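Local coordinates for protein oxidoreductase, NAD-binding (Acidithiobacillus ferrooxidans, PDB 7BVJ) that catalyses the NAD(+)-dependent oxidation of the glucosamine 3-position of UDP-N-acetylglucosamine to a ketone, a step towards the diamino sugar of lipid A, at residues D275-N278 with A279-A282; V286-D289 with G290-R294; Q127-Q131 with A132-A136; A264-A268 with L269-I273; D55-L58 with A59-A63. One frame throughout, in Å; residues are numbered along the deposited sequence.

Contact 1 of 5, residues D275-N278 with A279-A282; sequences DFLN and AIAA
Phe276 and Ile280 meet one turn apart on helix 268-282, in an i/i+4 pairing on the side of this alpha-helix that rests against the parallel sheet of the NAD-binding Rossmann fold. The backbone bonds are regular i+4 to i links: Ala279 N donates to Asp275 O at 2.9 Å, Ile280 N to Phe276 O at 3.1 Å, Ala281 N to Leu277 O at 3.0 Å and Ala282 N to Asn278 O at 2.8 Å. All four are moderately bent at the hydrogen, and together they carry helical pairing to the last residue of the helix.

The apolar interactions lie on one flank. Phe276 has its CG anti to the backbone N (chi1 168°), and the ring stands out from the helix; Ile280 reaches back until its CD1 rests over one face, displaced toward the CE1-CZ rim. This is a CH-pi contact, with CD1 4.0 Å from the ring centroid. The same methyl also approaches Leu277 CD2 at 4.2 Å, so CD1 is shared between an aromatic and a branched neighbour. Strands 63-66 and 86-90 lie against this flank through Ala63, His86 and Leu88, while Tyr22 of helix 13-25 touches both Phe276 and Leu277.

The polar groups belong to other faces of the helix. Asp275 OD1 accepts from the backbone N of Phe287, tying the helix to the loop that follows it, and Asn278 ND2 makes a weak bond back to Glu274. Closest of the ring atoms to the isoleucine is CE1 of Phe276, 3.7 Å from Ile280 CD1.

Contact 2 of 5, residues V286-D289 with G290-R294; sequences VFCD and GVAGR
Asp289 and Val291 stand side by side and point the same way at the start of helix 290-312, the aspartate serving as N-cap. Its carboxylate is brought round to the first turn because CG sits between the backbone N and the carbonyl carbon (chi1 73°). From there OD1 accepts from Ala292 N at 2.9 Å, in a nearly straight bond of 169° that meets the oxygen close to the line of its own C-O bond. The same oxygen lies beside the beta carbon of the valine, Asp289 OD1 to Val291 CB being 3.3 Å, so the base of the valine side chain flanks the capping oxygen. The main chain of the aspartate takes part as well: Gly293 N donates to Asp289 O at 3.0 Å, the first i+4 to i bond of the helix. With a negative group over amides at the positive end of the helix dipole, the cap is probably favoured electrostatically too. A leucine in place of Asp289 would probably leave the amide of Ala292 without its acceptor and the first turn free to fray.

Cys288, just before the cap, meets the same first turn. Its SG, anti to the backbone N, reaches the methyl of Ala292, with SG 3.9 Å from Ala292 CB, in a plain apolar contact. Arg121 touches both of these side chains, and His118 lies against the cysteine. The backbone of Cys288 is hydrogen-bonded to Ile116 of strand 114-117, an outer strand of the parallel sheet, while Val286 and Phe287 pack on helix 268-282 and Arg294 forms a salt bridge with Asp101 of helix 97-110.

Contact 3 of 5, residues Q127-Q131 with A132-A136; sequences QYLRQ and AGFGA
Ala132 N turns back to Tyr128 O at 2.9 Å and, more weakly, to Leu129 O, after which Gly133 N bonds to Arg130 O at 3.2 Å and the chain leaves helical geometry with a positive phi of 57° at Gly133. In that last bond the amide sits well above the carbonyl plane and not on a lone pair, as the chain peels off helix 124-132.

Beyond the glycine the chain brings Phe134 back beside the helix it has just left. The ring crosses Leu129 at a slant, and the contact is made by a single branch of the leucine: Leu129 CD2 lies 4.0 Å from Phe134 CE2. Leu129 holds its CG anti to the carbonyl carbon (chi1 -74°), which carries this methyl toward the phenylalanine. One face of the Phe134 ring also takes the methyl of Ala132, 3.6 Å above its plane and displaced toward the rim. Ile242 of strand 239-245 touches both Leu129 and Phe134, and Trp226 meets the Phe134 ring edge-to-face while its NE1 binds Gly135 O.

Positive phi suits Gly133, and the backbone angles of Gly135 call for glycine outright. A helix closed by a left-handed glycine and followed by an apolar residue folded back on the last turn is a common form of C-terminal capping; here it delivers the chain to strand 139-147 of the large mixed sheet in the C-terminal domain.

Contact 4 of 5, residues A264-A268 with L269-I273; sequences AKRDA and LAAEI
Arg266 touches the helix ahead of it at Ala271, its NE lying 3.8 Å from Ala271 CB. The side chain starts with CG between the backbone N and the carbonyl carbon (chi1 84°) and then runs extended to NE, so that its guanidinium passes the first turn of helix 268-282. Its firm polar partner is Gln127 of helix 124-132, whose OE1 accepts from NH2; NE, buried here, has no polar partner in the model.

Asp267 is the N-cap. Its OD1 accepts from Ala270 N at 3.3 Å, along a nearly straight N-H line of 176°, although the amide approaches from above the carboxylate plane. The rest of the carboxylate leans on a methyl, Asp267 CG being 3.6 Å from Ala270 CB. The backbone carbonyl is engaged too: Ala271 N donates to Asp267 O at 3.0 Å. A long, weak ion pair links OD2 to Lys21 of helix 13-25.

Ala268 begins the helix proper. Its carbonyl receives Glu272 N, with O to N 2.9 Å, and lies close to the beta carbons of Ala271 and Glu272, with Ala271 CB 3.3 Å from Ala268 O. Its own methyl packs on Ile119 and Val122. Just beyond, Leu269 turns to Phe17 and His18, on helix 13-25, which starts within the glycine-rich turn at the NAD.

Taken together, the chemistry is that of a capped helix start: the aspartate supplies both a carboxylate and a carbonyl oxygen to first-turn amides, and its negative charge is likely to be stabilised by the helix dipole.

Contact 5 of 5, residues D55-L58 with A59-A63; sequences DALL and AEVDA
The end of helix 54-59 and the turn into strand 63-66 form an alpha-to-beta connection within the NAD-binding Rossmann fold, and Leu57 meets Val61 across it. The two side chains pass at an angle, branch to branch, with Leu57 CD2 4.0 Å from Val61 CG2. The leucine has CG anti to its backbone nitrogen (chi1 -176°), which brings the end of the side chain nearer to the valine; the valine, in turn, directs its beta carbon toward the helix and also sets CG2 against a carbonyl, 3.7 Å from Leu57 O.

The backbone bonds change from i+4 to i+3 as the helix ends. Ala59 N keeps the regular i+4 to i link to Asp55 O at 3.0 Å. Glu60 N then donates to Leu57 O at 2.9 Å, an i+3 bond that arrives from above the carbonyl plane and not on a lone pair. Last comes a weak bond from Val61 N to Leu58 O, long at 3.5 Å but nearly straight.

Glu60 holds its CG anti to the carbonyl carbon (chi1 -58°), which sets CG 3.5 Å from Ala56 O; beyond it the chain bends at chi2 and its end leads away from the helix. One water donates to both Ala56 O and Glu60 OE2, bridging a carbonyl of the last turn to the carboxylate, which also has a long, weak ion pair with Arg49.

Leu58 packs on Val79 and Ala80 of helix 73-82, and both leucines touch Val64 of strand 63-66. Past the turn, Asp62 forms a salt bridge with Arg5, and the backbone of Ala63 pairs with Arg5 and Gly7 of the central strand 5-9.

Overall arrangement
Contacts 4 and 1 mark the beginning and the end of helix 268-282, their centres 15 Å apart, and contact 2 opens the helix that comes next. Contact 1 joins contact 2 through Asp275 OD1 and Phe287 N, 2.9 Å apart, and joins contact 5 where Ala63 CB comes within 3.6 Å of Ile280 CD1. Contact 3, on the C-terminal domain, is linked to contact 4 by Gln127 OE1 and Arg266 NH2 at 2.6 Å, whereas contacts 3 and 5 lie 38 Å apart between centres. The side chains of Leu269 in contact 4 and Leu57 in contact 5 stand about 10 and 9 Å from the bound NAD.

Contact 1 of 5, residues D275-N278 with A279-A282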
loop_
_atom_site.group_PDB
_atom_site.type_symbol
_atom_site.label_atom_id
_atom_site.label_comp_id
_atom_site.label_asym_id
_atom_site.label_seq_id
_atom_site.Cartn_x
_atom_site.Cartn_y
_atom_site.Cartn_z
ATOM N N ASP A 275 8.447 -5.967 9.615
ATOM C CA ASP A 275 7.924 -7.199 9.041
ATOM C C ASP A 275 8.797 -7.684 7.879
ATOM O O ASP A 275 9.133 -8.871 7.795
ATOM C CB ASP A 275 6.476 -6.980 8.616
ATOM C CG ASP A 275 5.840 -8.226 8.077
ATOM O OD1 ASP A 275 6.112 -8.545 6.905
ATOM O OD2 ASP A 275 5.067 -8.889 8.812
ATOM N N PHE A 276 9.173 -6.771 6.973
ATOM C CA PHE A 276 10.062 -7.111 5.855
ATOM C C PHE A 276 11.367 -7.747 6.355
ATOM O O PHE A 276 11.802 -8.811 5.868
ATOM C CB PHE A 276 10.291 -5.821 5.030
ATOM C CG PHE A 276 11.409 -5.880 3.997
ATOM C CD1 PHE A 276 11.452 -6.871 3.021
ATOM C CD2 PHE A 276 12.376 -4.883 3.967
ATOM C CE1 PHE A 276 12.473 -6.884 2.054
ATOM C CE2 PHE A 276 13.409 -4.897 3.021
ATOM C CZ PHE A 276 13.453 -5.902 2.055
ATOM N N LEU A 277 11.987 -7.129 7.360
ATOM C CA LEU A 277 13.276 -7.632 7.842
ATOM C C LEU A 277 13.117 -8.959 8.605
ATOM O O LEU A 277 13.978 -9.849 8.514
ATOM C CB LEU A 277 13.955 -6.570 8.709
ATOM C CG LEU A 277 14.324 -5.239 8.034
ATOM C CD1 LEU A 277 15.035 -4.293 9.011
ATOM C CD2 LEU A 277 15.176 -5.486 6.800
ATOM N N ASN A 278 12.019 -9.117 9.341
ATOM C CA ASN A 278 11.753 -10.398 9.989
ATOM C C ASN A 278 11.523 -11.483 8.958
ATOM O O ASN A 278 11.947 -12.622 9.152
ATOM C CB ASN A 278 10.556 -10.289 10.928
ATOM C CG ASN A 278 10.861 -9.460 12.142
ATOM O OD1 ASN A 278 12.013 -9.374 12.570
ATOM N ND2 ASN A 278 9.843 -8.830 12.702
ATOM N N ALA A 279 10.873 -11.149 7.846
ATOM C CA ALA A 279 10.662 -12.154 6.813
ATOM C C ALA A 279 11.990 -12.641 6.262
ATOM O O ALA A 279 12.175 -13.843 6.025
ATOM C CB ALA A 279 9.796 -11.586 5.696
ATOM N N ILE A 280 12.928 -11.718 6.041
ATOM C CA ILE A 280 14.251 -12.143 5.579
ATOM C C ILE A 280 14.897 -13.057 6.610
ATOM O O ILE A 280 15.384 -14.147 6.281
ATOM C CB ILE A 280 15.157 -10.936 5.278
ATOM C CG1 ILE A 280 14.655 -10.169 4.059
ATOM C CG2 ILE A 280 16.604 -11.411 5.084
ATOM C CD1 ILE A 280 15.099 -8.692 4.016
ATOM N N ALA A 281 14.878 -12.630 7.883
ATOM C CA ALA A 281 15.682 -13.271 8.927
ATOM C C ALA A 281 15.086 -14.576 9.461
ATOM O O ALA A 281 15.833 -15.436 9.936
ATOM C CB ALA A 281 15.897 -12.289 10.087
ATOM N N ALA A 282 13.769 -14.756 9.397
ATOM C CA ALA A 282 13.133 -15.979 9.863
ATOM C C ALA A 282 12.618 -16.868 8.738
ATOM O O ALA A 282 12.156 -17.975 9.017
ATOM C CB ALA A 282 11.962 -15.646 10.803
#

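Contact 2 of 5, residues V286-D289 with G290-R294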
loop_
_atom_site.group_PDB
_atom_site.type_symbol
_atom_site.label_atom_id
_atom_site.label_comp_id
_atom_site.label_asym_id
_atom_site.label_seq_id
_atom_site.Cartn_x
_atom_site.Cartn_y
_atom_site.Cartn_z
ATOM N N VAL A 286 5.997 -12.521 4.196
ATOM C CA VAL A 286 5.962 -11.091 4.423
ATOM C C VAL A 286 4.525 -10.577 4.290
ATOM O O VAL A 286 3.663 -11.223 3.699
ATOM C CB VAL A 286 6.931 -10.415 3.433
ATOM C CG1 VAL A 286 6.277 -10.254 2.042
ATOM C CG2 VAL A 286 7.473 -9.121 3.980
ATOM N N PHE A 287 4.259 -9.400 4.871
ATOM C CA PHE A 287 2.884 -8.894 4.936
ATOM C C PHE A 287 2.265 -8.697 3.548
ATOM O O PHE A 287 1.046 -8.863 3.384
ATOM C CB PHE A 287 2.839 -7.570 5.699
ATOM C CG PHE A 287 3.375 -6.430 4.895
ATOM C CD1 PHE A 287 4.753 -6.259 4.753
ATOM C CD2 PHE A 287 2.518 -5.573 4.215
ATOM C CE1 PHE A 287 5.256 -5.239 3.979
ATOM C CE2 PHE A 287 3.021 -4.546 3.435
ATOM C CZ PHE A 287 4.389 -4.388 3.315
ATOM N N CYS A 288 3.063 -8.323 2.545
ATOM C CA CYS A 288 2.549 -8.223 1.180
ATOM C C CYS A 288 3.693 -8.536 0.233
ATOM O O CYS A 288 4.639 -7.742 0.136
ATOM C CB CYS A 288 1.963 -6.841 0.899
ATOM S SG CYS A 288 1.409 -6.602 -0.807
ATOM N N ASP A 289 3.603 -9.666 -0.477
ATOM C CA ASP A 289 4.709 -10.063 -1.335
ATOM C C ASP A 289 4.468 -9.618 -2.776
ATOM O O ASP A 289 3.468 -8.969 -3.089
ATOM C CB ASP A 289 4.967 -11.569 -1.219
ATOM C CG ASP A 289 3.901 -12.436 -1.902
ATOM O OD1 ASP A 289 2.964 -11.922 -2.555
ATOM O OD2 ASP A 289 4.020 -13.674 -1.775
ATOM N N GLY A 290 5.407 -9.982 -3.661
ATOM C CA GLY A 290 5.291 -9.610 -5.063
ATOM C C GLY A 290 4.012 -10.112 -5.710
ATOM O O GLY A 290 3.392 -9.406 -6.513
ATOM N N VAL A 291 3.591 -11.332 -5.354
ATOM C CA VAL A 291 2.398 -11.940 -5.946
ATOM C C VAL A 291 1.164 -11.104 -5.633
ATOM O O VAL A 291 0.383 -10.755 -6.529
ATOM C CB VAL A 291 2.246 -13.393 -5.462
ATOM C CG1 VAL A 291 0.925 -13.968 -5.924
ATOM C CG2 VAL A 291 3.416 -14.235 -5.975
ATOM N N ALA A 292 1.004 -10.725 -4.367
ATOM C CA ALA A 292 -0.110 -9.874 -3.972
ATOM C C ALA A 292 -0.017 -8.487 -4.608
ATOM O O ALA A 292 -1.039 -7.906 -5.019
ATOM C CB ALA A 292 -0.143 -9.758 -2.453
ATOM N N GLY A 293 1.201 -7.928 -4.665
ATOM C CA GLY A 293 1.377 -6.636 -5.304
ATOM C C GLY A 293 0.897 -6.653 -6.740
ATOM O O GLY A 293 0.169 -5.762 -7.175
ATOM N N ARG A 294 1.260 -7.708 -7.477
ATOM C CA ARG A 294 0.845 -7.848 -8.870
ATOM C C ARG A 294 -0.662 -8.072 -8.981
ATOM O O ARG A 294 -1.298 -7.544 -9.898
ATOM C CB ARG A 294 1.621 -8.995 -9.529
ATOM C CG ARG A 294 1.345 -9.184 -11.007
ATOM C CD ARG A 294 0.555 -10.460 -11.300
ATOM N NE ARG A 294 0.644 -10.844 -12.708
ATOM C CZ ARG A 294 -0.341 -10.719 -13.595
ATOM N NH1 ARG A 294 -1.517 -10.230 -13.222
ATOM N NH2 ARG A 294 -0.153 -11.091 -14.858
#

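Contact 3 of 5, residues Q127-Q131 with A132-A136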
loop_
_atom_site.group_PDB
_atom_site.type_symbol
_atom_site.label_atom_id
_atom_site.label_comp_id
_atom_site.label_asym_id
_atom_site.label_seq_id
_atom_site.Cartn_x
_atom_site.Cartn_y
_atom_site.Cartn_z
ATOM N N GLN A 127 -5.647 -4.962 11.034
ATOM C CA GLN A 127 -5.063 -6.063 11.790
ATOM C C GLN A 127 -6.079 -6.637 12.762
ATOM O O GLN A 127 -6.213 -7.858 12.882
ATOM C CB GLN A 127 -3.805 -5.593 12.529
ATOM C CG GLN A 127 -3.114 -6.676 13.372
ATOM C CD GLN A 127 -1.598 -6.486 13.447
ATOM O OE1 GLN A 127 -0.962 -6.056 12.473
ATOM N NE2 GLN A 127 -1.013 -6.801 14.606
ATOM N N TYR A 128 -6.830 -5.760 13.435
ATOM C CA TYR A 128 -7.849 -6.229 14.362
ATOM C C TYR A 128 -8.921 -7.038 13.644
ATOM O O TYR A 128 -9.364 -8.082 14.144
ATOM C CB TYR A 128 -8.477 -5.045 15.096
ATOM C CG TYR A 128 -9.524 -5.482 16.106
ATOM C CD1 TYR A 128 -10.854 -5.633 15.735
ATOM C CD2 TYR A 128 -9.178 -5.753 17.422
ATOM C CE1 TYR A 128 -11.802 -6.035 16.636
ATOM C CE2 TYR A 128 -10.124 -6.154 18.331
ATOM C CZ TYR A 128 -11.433 -6.293 17.931
ATOM O OH TYR A 128 -12.380 -6.686 18.835
ATOM N N LEU A 129 -9.368 -6.560 12.480
ATOM C CA LEU A 129 -10.448 -7.249 11.776
ATOM C C LEU A 129 -9.969 -8.576 11.206
ATOM O O LEU A 129 -10.725 -9.554 11.163
ATOM C CB LEU A 129 -11.015 -6.355 10.667
ATOM C CG LEU A 129 -11.890 -5.202 11.150
ATOM C CD1 LEU A 129 -12.104 -4.216 10.039
ATOM C CD2 LEU A 129 -13.209 -5.760 11.694
ATOM N N ARG A 130 -8.714 -8.635 10.766
ATOM C CA ARG A 130 -8.173 -9.915 10.331
ATOM C C ARG A 130 -8.079 -10.884 11.509
ATOM O O ARG A 130 -8.407 -12.066 11.368
ATOM C CB ARG A 130 -6.809 -9.720 9.650
ATOM C CG ARG A 130 -6.888 -8.996 8.268
ATOM C CD ARG A 130 -5.609 -9.184 7.438
ATOM N NE ARG A 130 -5.530 -10.495 6.795
ATOM C CZ ARG A 130 -4.397 -11.101 6.448
ATOM N NH1 ARG A 130 -3.231 -10.512 6.681
ATOM N NH2 ARG A 130 -4.425 -12.298 5.865
ATOM N N GLN A 131 -7.666 -10.397 12.688
ATOM C CA GLN A 131 -7.565 -11.292 13.837
ATOM C C GLN A 131 -8.928 -11.699 14.386
ATOM O O GLN A 131 -9.018 -12.710 15.089
ATOM C CB GLN A 131 -6.730 -10.652 14.939
ATOM C CG GLN A 131 -5.230 -10.808 14.715
ATOM C CD GLN A 131 -4.709 -12.209 15.045
ATOM O OE1 GLN A 131 -5.463 -13.196 15.043
ATOM N NE2 GLN A 131 -3.410 -12.297 15.338
ATOM N N ALA A 132 -9.991 -10.950 14.071
ATOM C CA ALA A 132 -11.334 -11.357 14.479
ATOM C C ALA A 132 -11.883 -12.529 13.669
ATOM O O ALA A 132 -12.864 -13.141 14.101
ATOM C CB ALA A 132 -12.301 -10.176 14.395
ATOM N N GLY A 133 -11.292 -12.858 12.521
ATOM C CA GLY A 133 -11.730 -14.009 11.740
ATOM C C GLY A 133 -13.193 -14.008 11.320
ATOM O O GLY A 133 -13.903 -15.002 11.507
ATOM N N PHE A 134 -13.660 -12.898 10.742
ATOM C CA PHE A 134 -15.044 -12.780 10.301
ATOM C C PHE A 134 -15.314 -13.439 8.952
ATOM O O PHE A 134 -16.475 -13.540 8.555
ATOM C CB PHE A 134 -15.440 -11.308 10.234
ATOM C CG PHE A 134 -15.569 -10.670 11.574
ATOM C CD1 PHE A 134 -15.770 -11.450 12.704
ATOM C CD2 PHE A 134 -15.498 -9.303 11.717
ATOM C CE1 PHE A 134 -15.896 -10.877 13.950
ATOM C CE2 PHE A 134 -15.618 -8.723 12.973
ATOM C CZ PHE A 134 -15.822 -9.510 14.085
ATOM N N GLY A 135 -14.305 -13.921 8.258
ATOM C CA GLY A 135 -14.523 -14.426 6.920
ATOM C C GLY A 135 -14.525 -13.303 5.897
ATOM O O GLY A 135 -14.375 -12.118 6.208
ATOM N N ALA A 136 -14.688 -13.703 4.644
ATOM C CA ALA A 136 -14.742 -12.750 3.551
ATOM C C ALA A 136 -15.964 -11.847 3.692
ATOM O O ALA A 136 -17.097 -12.348 3.785
ATOM C CB ALA A 136 -14.789 -13.485 2.207
#

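Contact 4 of 5, residues A264-A268 with L269-I273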
loop_
_atom_site.group_PDB
_atom_site.type_symbol
_atom_site.label_atom_id
_atom_site.label_comp_id
_atom_site.label_asym_id
_atom_site.label_seq_id
_atom_site.Cartn_x
_atom_site.Cartn_y
_atom_site.Cartn_z
ATOM N N ALA A 264 -5.145 0.933 19.134
ATOM C CA ALA A 264 -3.878 1.584 19.514
ATOM C C ALA A 264 -3.250 2.204 18.266
ATOM O O ALA A 264 -3.293 1.565 17.229
ATOM C CB ALA A 264 -2.958 0.544 20.074
ATOM N N LYS A 265 -2.716 3.417 18.393
ATOM C CA LYS A 265 -2.012 4.061 17.263
ATOM C C LYS A 265 -0.579 3.536 17.258
ATOM O O LYS A 265 0.003 3.514 18.305
ATOM C CB LYS A 265 -2.000 5.594 17.354
ATOM C CG LYS A 265 -3.131 6.271 18.115
ATOM C CD LYS A 265 -2.811 7.679 18.658
ATOM C CE LYS A 265 -2.998 7.850 20.156
ATOM N NZ LYS A 265 -2.580 9.154 20.735
ATOM N N ARG A 266 -0.090 3.052 16.124
ATOM C CA ARG A 266 1.308 2.653 16.005
ATOM C C ARG A 266 1.892 3.171 14.691
ATOM O O ARG A 266 1.177 3.626 13.796
ATOM C CB ARG A 266 1.480 1.131 16.123
ATOM C CG ARG A 266 1.250 0.367 14.843
ATOM C CD ARG A 266 1.484 -1.112 15.053
ATOM N NE ARG A 266 1.134 -1.900 13.872
ATOM C CZ ARG A 266 0.666 -3.145 13.921
ATOM N NH1 ARG A 266 0.473 -3.734 15.100
ATOM N NH2 ARG A 266 0.374 -3.799 12.795
ATOM N N ASP A 267 3.217 3.120 14.601
ATOM C CA ASP A 267 3.939 3.537 13.402
ATOM C C ASP A 267 3.748 2.489 12.309
ATOM O O ASP A 267 4.276 1.383 12.407
ATOM C CB ASP A 267 5.417 3.715 13.741
ATOM C CG ASP A 267 6.141 4.624 12.764
ATOM O OD1 ASP A 267 5.885 4.556 11.534
ATOM O OD2 ASP A 267 6.980 5.413 13.242
ATOM N N ALA A 268 2.988 2.824 11.268
ATOM C CA ALA A 268 2.689 1.831 10.239
ATOM C C ALA A 268 3.927 1.489 9.409
ATOM O O ALA A 268 4.177 0.317 9.100
ATOM C CB ALA A 268 1.554 2.337 9.344
ATOM N N LEU A 269 4.713 2.493 9.038
ATOM C CA LEU A 269 5.858 2.231 8.176
ATOM C C LEU A 269 6.960 1.489 8.933
ATOM O O LEU A 269 7.605 0.585 8.381
ATOM C CB LEU A 269 6.358 3.555 7.585
ATOM C CG LEU A 269 7.660 3.480 6.782
ATOM C CD1 LEU A 269 7.443 2.642 5.540
ATOM C CD2 LEU A 269 8.185 4.863 6.438
ATOM N N ALA A 270 7.184 1.844 10.201
ATOM C CA ALA A 270 8.061 1.036 11.049
ATOM C C ALA A 270 7.581 -0.412 11.131
ATOM O O ALA A 270 8.390 -1.342 11.085
ATOM C CB ALA A 270 8.152 1.638 12.456
ATOM N N ALA A 271 6.269 -0.617 11.283
ATOM C CA ALA A 271 5.720 -1.972 11.353
ATOM C C ALA A 271 6.000 -2.741 10.068
ATOM O O ALA A 271 6.415 -3.904 10.093
ATOM C CB ALA A 271 4.206 -1.900 11.609
ATOM N N GLU A 272 5.768 -2.094 8.932
ATOM C CA GLU A 272 5.965 -2.726 7.634
ATOM C C GLU A 272 7.446 -3.054 7.407
ATOM O O GLU A 272 7.796 -4.126 6.888
ATOM C CB GLU A 272 5.372 -1.777 6.577
ATOM C CG GLU A 272 5.677 -1.974 5.121
ATOM C CD GLU A 272 4.835 -1.030 4.220
ATOM O OE1 GLU A 272 3.835 -1.459 3.601
ATOM O OE2 GLU A 272 5.163 0.165 4.153
ATOM N N ILE A 273 8.341 -2.187 7.870
ATOM C CA ILE A 273 9.757 -2.451 7.647
ATOM C C ILE A 273 10.243 -3.553 8.579
ATOM O O ILE A 273 11.004 -4.445 8.165
ATOM C CB ILE A 273 10.563 -1.146 7.786
ATOM C CG1 ILE A 273 10.408 -0.344 6.490
ATOM C CG2 ILE A 273 12.050 -1.439 8.068
ATOM C CD1 ILE A 273 10.976 1.067 6.544
#

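Contact 5 of 5, residues D55-L58 with A59-A63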
loop_
_atom_site.group_PDB
_atom_site.type_symbol
_atom_site.label_atom_id
_atom_site.label_comp_id
_atom_site.label_asym_id
_atom_site.label_seq_id
_atom_site.Cartn_x
_atom_site.Cartn_y
_atom_site.Cartn_z
ATOM N N ASP A 55 25.220 0.948 -7.097
ATOM C CA ASP A 55 25.954 -0.310 -6.985
ATOM C C ASP A 55 26.764 -0.369 -5.696
ATOM O O ASP A 55 26.873 -1.432 -5.076
ATOM C CB ASP A 55 26.852 -0.513 -8.208
ATOM C CG ASP A 55 26.063 -0.559 -9.504
ATOM O OD1 ASP A 55 26.559 -0.011 -10.512
ATOM O OD2 ASP A 55 24.939 -1.125 -9.515
ATOM N N ALA A 56 27.312 0.769 -5.262
ATOM C CA ALA A 56 28.117 0.787 -4.046
ATOM C C ALA A 56 27.248 0.675 -2.805
ATOM O O ALA A 56 27.665 0.089 -1.796
ATOM C CB ALA A 56 28.972 2.053 -3.991
ATOM N N LEU A 57 26.044 1.255 -2.848
ATOM C CA LEU A 57 25.042 0.934 -1.838
ATOM C C LEU A 57 24.808 -0.572 -1.780
ATOM O O LEU A 57 24.929 -1.191 -0.726
ATOM C CB LEU A 57 23.733 1.675 -2.128
ATOM C CG LEU A 57 22.619 1.504 -1.078
ATOM C CD1 LEU A 57 21.745 2.763 -1.008
ATOM C CD2 LEU A 57 21.768 0.304 -1.374
ATOM N N LEU A 58 24.467 -1.175 -2.921
ATOM C CA LEU A 58 24.088 -2.581 -2.910
ATOM C C LEU A 58 25.227 -3.468 -2.407
ATOM O O LEU A 58 24.973 -4.492 -1.761
ATOM C CB LEU A 58 23.615 -2.999 -4.303
ATOM C CG LEU A 58 22.239 -2.406 -4.645
ATOM C CD1 LEU A 58 21.964 -2.470 -6.130
ATOM C CD2 LEU A 58 21.116 -3.113 -3.848
ATOM N N ALA A 59 26.483 -3.079 -2.659
ATOM C CA ALA A 59 27.613 -3.871 -2.158
ATOM C C ALA A 59 27.670 -3.936 -0.634
ATOM O O ALA A 59 28.241 -4.883 -0.092
ATOM C CB ALA A 59 28.940 -3.314 -2.693
ATOM N N GLU A 60 27.087 -2.966 0.071
ATOM C CA GLU A 60 27.207 -2.852 1.518
ATOM C C GLU A 60 25.939 -3.245 2.291
ATOM O O GLU A 60 25.879 -2.993 3.498
ATOM C CB GLU A 60 27.598 -1.417 1.905
ATOM C CG GLU A 60 28.912 -0.900 1.286
ATOM C CD GLU A 60 30.135 -1.062 2.190
ATOM O OE1 GLU A 60 30.033 -1.700 3.262
ATOM O OE2 GLU A 60 31.213 -0.540 1.822
ATOM N N VAL A 61 24.917 -3.827 1.650
ATOM C CA VAL A 61 23.662 -4.121 2.344
ATOM C C VAL A 61 23.125 -5.496 1.988
ATOM O O VAL A 61 23.476 -6.091 0.966
ATOM C CB VAL A 61 22.537 -3.105 2.044
ATOM C CG1 VAL A 61 22.939 -1.702 2.418
ATOM C CG2 VAL A 61 22.125 -3.214 0.575
ATOM N N ASP A 62 22.202 -5.961 2.839
ATOM C CA ASP A 62 21.393 -7.153 2.633
ATOM C C ASP A 62 19.981 -6.836 2.152
ATOM O O ASP A 62 19.416 -7.617 1.379
ATOM C CB ASP A 62 21.301 -7.966 3.936
ATOM C CG ASP A 62 22.669 -8.251 4.555
ATOM O OD1 ASP A 62 23.447 -8.996 3.928
ATOM O OD2 ASP A 62 22.959 -7.733 5.663
ATOM N N ALA A 63 19.384 -5.729 2.597
ATOM C CA ALA A 63 18.049 -5.372 2.124
ATOM C C ALA A 63 17.960 -3.881 1.837
ATOM O O ALA A 63 18.651 -3.066 2.452
ATOM C CB ALA A 63 16.952 -5.756 3.138
HETATM O O HOH W 1 30.879 0.184 -1.345
#